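PDB 4OPF: Nrps/pks from Streptomyces albus, which probably catalyses decarboxylative Claisen condensation as a ketosynthase domain that extends the polyketide chain during oxazolomycin biosynthesis. Local coordinates for residues A387-S395 with N402-R410. Sequence-based numbering, arbitrary orientation.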
ATOM      1  N   ALA A 387      35.367   5.183  -5.378  1.00 43.80           N
ATOM      2  CA  ALA A 387      34.258   5.976  -4.855  1.00 41.87           C
ATOM      3  C   ALA A 387      33.325   5.031  -4.114  1.00 39.71           C
ATOM      4  O   ALA A 387      33.419   3.837  -4.282  1.00 37.60           O
ATOM      5  CB  ALA A 387      33.531   6.653  -6.008  1.00 41.89           C
ATOM      6  N   PRO A 388      32.435   5.559  -3.263  1.00 39.67           N
ATOM      7  CA  PRO A 388      31.708   4.618  -2.416  1.00 38.16           C
ATOM      8  C   PRO A 388      30.746   3.681  -3.186  1.00 38.16           C
ATOM      9  O   PRO A 388      30.240   4.031  -4.294  1.00 34.89           O
ATOM     10  CB  PRO A 388      30.939   5.528  -1.454  1.00 38.97           C
ATOM     11  CG  PRO A 388      31.742   6.786  -1.408  1.00 40.19           C
ATOM     12  CD  PRO A 388      32.374   6.942  -2.752  1.00 39.88           C
ATOM     13  N   LEU A 389      30.493   2.514  -2.580  1.00 36.52           N
ATOM     14  CA  LEU A 389      29.584   1.530  -3.153  1.00 36.29           C
ATOM     15  C   LEU A 389      28.129   1.898  -2.800  1.00 32.11           C
ATOM     16  O   LEU A 389      27.514   1.252  -1.961  1.00 27.44           O
ATOM     17  CB  LEU A 389      29.909   0.132  -2.651  1.00 38.91           C
ATOM     18  CG  LEU A 389      30.987  -0.609  -3.407  1.00 46.32           C
ATOM     19  CD1 LEU A 389      31.381  -1.859  -2.619  1.00 49.34           C
ATOM     20  CD2 LEU A 389      30.490  -0.991  -4.800  1.00 46.05           C
ATOM     21  N   LEU A 390      27.636   2.940  -3.447  1.00 29.36           N
ATOM     22  CA  LEU A 390      26.294   3.413  -3.312  1.00 30.07           C
ATOM     23  C   LEU A 390      25.737   3.723  -4.702  1.00 27.80           C
ATOM     24  O   LEU A 390      26.441   4.261  -5.558  1.00 27.38           O
ATOM     25  CB  LEU A 390      26.235   4.680  -2.478  1.00 32.07           C
ATOM     26  CG  LEU A 390      26.392   4.483  -0.978  1.00 36.51           C
ATOM     27  CD1 LEU A 390      27.016   5.704  -0.348  1.00 41.01           C
ATOM     28  CD2 LEU A 390      25.057   4.273  -0.286  1.00 37.25           C
ATOM     29  N   ALA A 391      24.487   3.326  -4.897  1.00 26.44           N
ATOM     30  CA  ALA A 391      23.742   3.505  -6.121  1.00 26.01           C
ATOM     31  C   ALA A 391      22.271   3.828  -5.845  1.00 26.12           C
ATOM     32  O   ALA A 391      21.755   3.603  -4.744  1.00 26.81           O
ATOM     33  CB  ALA A 391      23.875   2.252  -6.985  1.00 25.55           C
ATOM     34  N   ALA A 392      21.609   4.410  -6.825  1.00 24.80           N
ATOM     35  CA  ALA A 392      20.214   4.775  -6.699  1.00 23.39           C
ATOM     36  C   ALA A 392      19.436   4.332  -7.935  1.00 22.95           C
ATOM     37  O   ALA A 392      20.026   4.046  -9.004  1.00 25.61           O
ATOM     38  CB  ALA A 392      20.040   6.246  -6.487  1.00 23.83           C
ATOM     39  N   VAL A 393      18.116   4.241  -7.762  1.00 22.61           N
ATOM     40  CA  VAL A 393      17.189   3.771  -8.769  1.00 22.09           C
ATOM     41  C   VAL A 393      15.972   4.648  -8.736  1.00 22.45           C
ATOM     42  O   VAL A 393      15.422   4.905  -7.700  1.00 20.70           O
ATOM     43  CB  VAL A 393      16.733   2.348  -8.507  1.00 24.64           C
ATOM     44  CG1 VAL A 393      15.891   1.847  -9.692  1.00 25.92           C
ATOM     45  CG2 VAL A 393      17.902   1.408  -8.399  1.00 26.39           C
ATOM     46  N   SER A 394      15.536   5.105  -9.896  1.00 23.46           N
ATOM     47  CA  SER A 394      14.413   5.972 -10.022  1.00 22.74           C
ATOM     48  C   SER A 394      13.341   5.336 -10.835  1.00 24.38           C
ATOM     49  O   SER A 394      13.621   4.663 -11.824  1.00 23.51           O
ATOM     50  CB  SER A 394      14.820   7.215 -10.771  1.00 23.20           C
ATOM     51  OG  SER A 394      15.652   8.009  -9.947  1.00 23.86           O
ATOM     52  N   SER A 395      12.100   5.648 -10.497  1.00 22.39           N
ATOM     53  CA  SER A 395      10.989   5.336 -11.363  1.00 24.88           C
ATOM     54  C   SER A 395       9.922   6.404 -11.271  1.00 25.74           C
ATOM     55  O   SER A 395       9.361   6.598 -10.209  1.00 27.03           O
ATOM     56  CB  SER A 395      10.419   3.973 -10.930  1.00 28.63           C
ATOM     57  OG  SER A 395       9.455   3.565 -11.863  1.00 37.31           O
ATOM     58  N   ASN A 402       6.130   9.063  -8.319  1.00 23.00           N
ATOM     59  CA  ASN A 402       7.540   8.952  -8.415  1.00 21.56           C
ATOM     60  C   ASN A 402       8.109   8.219  -7.232  1.00 21.77           C
ATOM     61  O   ASN A 402       7.614   8.355  -6.085  1.00 21.41           O
ATOM     62  CB  ASN A 402       8.171  10.338  -8.407  1.00 22.95           C
ATOM     63  CG  ASN A 402       7.551  11.257  -9.397  1.00 25.25           C
ATOM     64  OD1 ASN A 402       7.592  11.012 -10.590  1.00 26.50           O
ATOM     65  ND2 ASN A 402       6.972  12.329  -8.922  1.00 26.47           N
ATOM     66  N   ALA A 403       9.198   7.497  -7.478  1.00 20.05           N
ATOM     67  CA  ALA A 403       9.871   6.770  -6.452  1.00 20.42           C
ATOM     68  C   ALA A 403      11.362   6.774  -6.692  1.00 20.76           C
ATOM     69  O   ALA A 403      11.783   6.779  -7.854  1.00 20.20           O
ATOM     70  CB  ALA A 403       9.353   5.358  -6.427  1.00 20.01           C
ATOM     71  N   HIS A 404      12.141   6.720  -5.609  1.00 19.40           N
ATOM     72  CA  HIS A 404      13.585   6.716  -5.716  1.00 20.52           C
ATOM     73  C   HIS A 404      14.164   5.977  -4.534  1.00 20.58           C
ATOM     74  O   HIS A 404      13.766   6.182  -3.397  1.00 19.29           O
ATOM     75  CB  HIS A 404      14.081   8.172  -5.737  1.00 22.28           C
ATOM     76  CG  HIS A 404      15.543   8.356  -6.040  1.00 23.47           C
ATOM     77  ND1 HIS A 404      16.061   8.303  -7.319  1.00 23.52           N
ATOM     78  CD2 HIS A 404      16.582   8.694  -5.235  1.00 24.16           C
ATOM     79  CE1 HIS A 404      17.362   8.531  -7.271  1.00 23.82           C
ATOM     80  NE2 HIS A 404      17.697   8.810  -6.027  1.00 22.06           N
ATOM     81  N   ALA A 405      15.103   5.080  -4.799  1.00 20.84           N
ATOM     82  CA  ALA A 405      15.694   4.255  -3.767  1.00 21.15           C
ATOM     83  C   ALA A 405      17.207   4.390  -3.820  1.00 21.86           C
ATOM     84  O   ALA A 405      17.788   4.469  -4.918  1.00 22.94           O
ATOM     85  CB  ALA A 405      15.292   2.807  -3.972  1.00 20.98           C
ATOM     86  N   VAL A 406      17.826   4.356  -2.646  1.00 21.98           N
ATOM     87  CA  VAL A 406      19.276   4.404  -2.466  1.00 22.88           C
ATOM     88  C   VAL A 406      19.741   3.103  -1.822  1.00 24.18           C
ATOM     89  O   VAL A 406      19.238   2.714  -0.784  1.00 24.82           O
ATOM     90  CB  VAL A 406      19.676   5.603  -1.578  1.00 25.09           C
ATOM     91  CG1 VAL A 406      21.171   5.653  -1.358  1.00 26.54           C
ATOM     92  CG2 VAL A 406      19.239   6.898  -2.234  1.00 25.81           C
ATOM     93  N   LEU A 407      20.707   2.437  -2.465  1.00 23.98           N
ATOM     94  CA  LEU A 407      21.247   1.152  -2.069  1.00 25.30           C
ATOM     95  C   LEU A 407      22.787   1.171  -1.908  1.00 27.23           C
ATOM     96  O   LEU A 407      23.475   1.969  -2.582  1.00 28.38           O
ATOM     97  CB  LEU A 407      20.862   0.169  -3.132  1.00 29.05           C
ATOM     98  CG  LEU A 407      19.364  -0.037  -3.302  1.00 31.13           C
ATOM     99  CD1 LEU A 407      19.022  -0.121  -4.753  1.00 35.49           C
ATOM    100  CD2 LEU A 407      19.025  -1.356  -2.630  1.00 33.22           C
ATOM    101  N   ALA A 408      23.303   0.332  -0.991  1.00 25.24           N
ATOM    102  CA  ALA A 408      24.701   0.266  -0.634  1.00 27.04           C
ATOM    103  C   ALA A 408      25.168  -1.168  -0.779  1.00 29.15           C
ATOM    104  O   ALA A 408      24.393  -2.128  -0.523  1.00 28.86           O
ATOM    105  CB  ALA A 408      24.943   0.740   0.794  1.00 26.66           C
ATOM    106  N   GLY A 409      26.429  -1.320  -1.158  1.00 28.67           N
ATOM    107  CA  GLY A 409      27.077  -2.610  -1.172  1.00 32.36           C
ATOM    108  C   GLY A 409      27.357  -3.049   0.252  1.00 37.12           C
ATOM    109  O   GLY A 409      27.371  -2.224   1.154  1.00 34.88           O
ATOM    110  N   ARG A 410      27.472  -4.355   0.439  1.00 47.19           N
ATOM    111  CA  ARG A 410      28.088  -5.025   1.637  1.00 62.95           C
ATOM    112  C   ARG A 410      27.064  -5.614   2.597  1.00 61.04           C
ATOM    113  O   ARG A 410      27.255  -6.742   3.064  1.00 69.24           O
ATOM    114  CB  ARG A 410      29.129  -4.165   2.412  1.00 66.10           C
ATOM    115  CG  ARG A 410      30.582  -4.406   1.982  1.00 78.46           C
ATOM    116  CD  ARG A 410      31.598  -3.777   2.955  1.00 88.80           C
ATOM    117  NE  ARG A 410      31.125  -3.869   4.347  1.00100.14           N
ATOM    118  CZ  ARG A 410      31.147  -4.979   5.093  1.00101.25           C
ATOM    119  NH1 ARG A 410      30.672  -4.959   6.339  1.00 96.02           N
ATOM    120  NH2 ARG A 410      31.637  -6.114   4.599  1.00104.77           N
TER
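Ser394 and His404 face each other as a non-hydrogen-bonded pair in the antiparallel beta hairpin that the last two strands, 390-396 and 401-408, form in the C-terminal half of this thiolase-type ketosynthase fold, between strands 291-293 and 247-256. Seven backbone hydrogen bonds set the register, paired at Ala391/Leu407, Val393/Ala405 and Ser395/Ala403, with Gly409 N to Leu389 O closing the ladder; the straightest, Leu407 N to Ala391 O, has an N-H...O angle of 180°. The imidazole of His404 can be traced outward. CB lies 4.0 Å from Val393 O, and CG keeps close to the same carbonyl. With CG anti to the backbone N (chi1 -172°), the ring reaches across to the neighbouring strand, where ND1 hydrogen-bonds Ser394 OG at 2.7 Å, the hydroxyl arriving at the ring edge. CE1 and NE2 then run obliquely past Ala392 CB, which is 3.5 Å from NE2, and NE2 hydrogen-bonds Tyr314 OH. Both ring nitrogens are thus satisfied in a buried setting, which fixes the ring's rotation; helix 268-282 packs against it through Met275 and Ala278. A leucine here would probably leave the hydroxyls of Ser394 and Tyr314 without their shared partner. Farther along the same face, Leu390 CD2 touches Ala408 CB at 3.7 Å. On the opposite face of the sheet, which helix 338-352 covers, Val393 CG2 meets Leu407 CD1 at 4.1 Å.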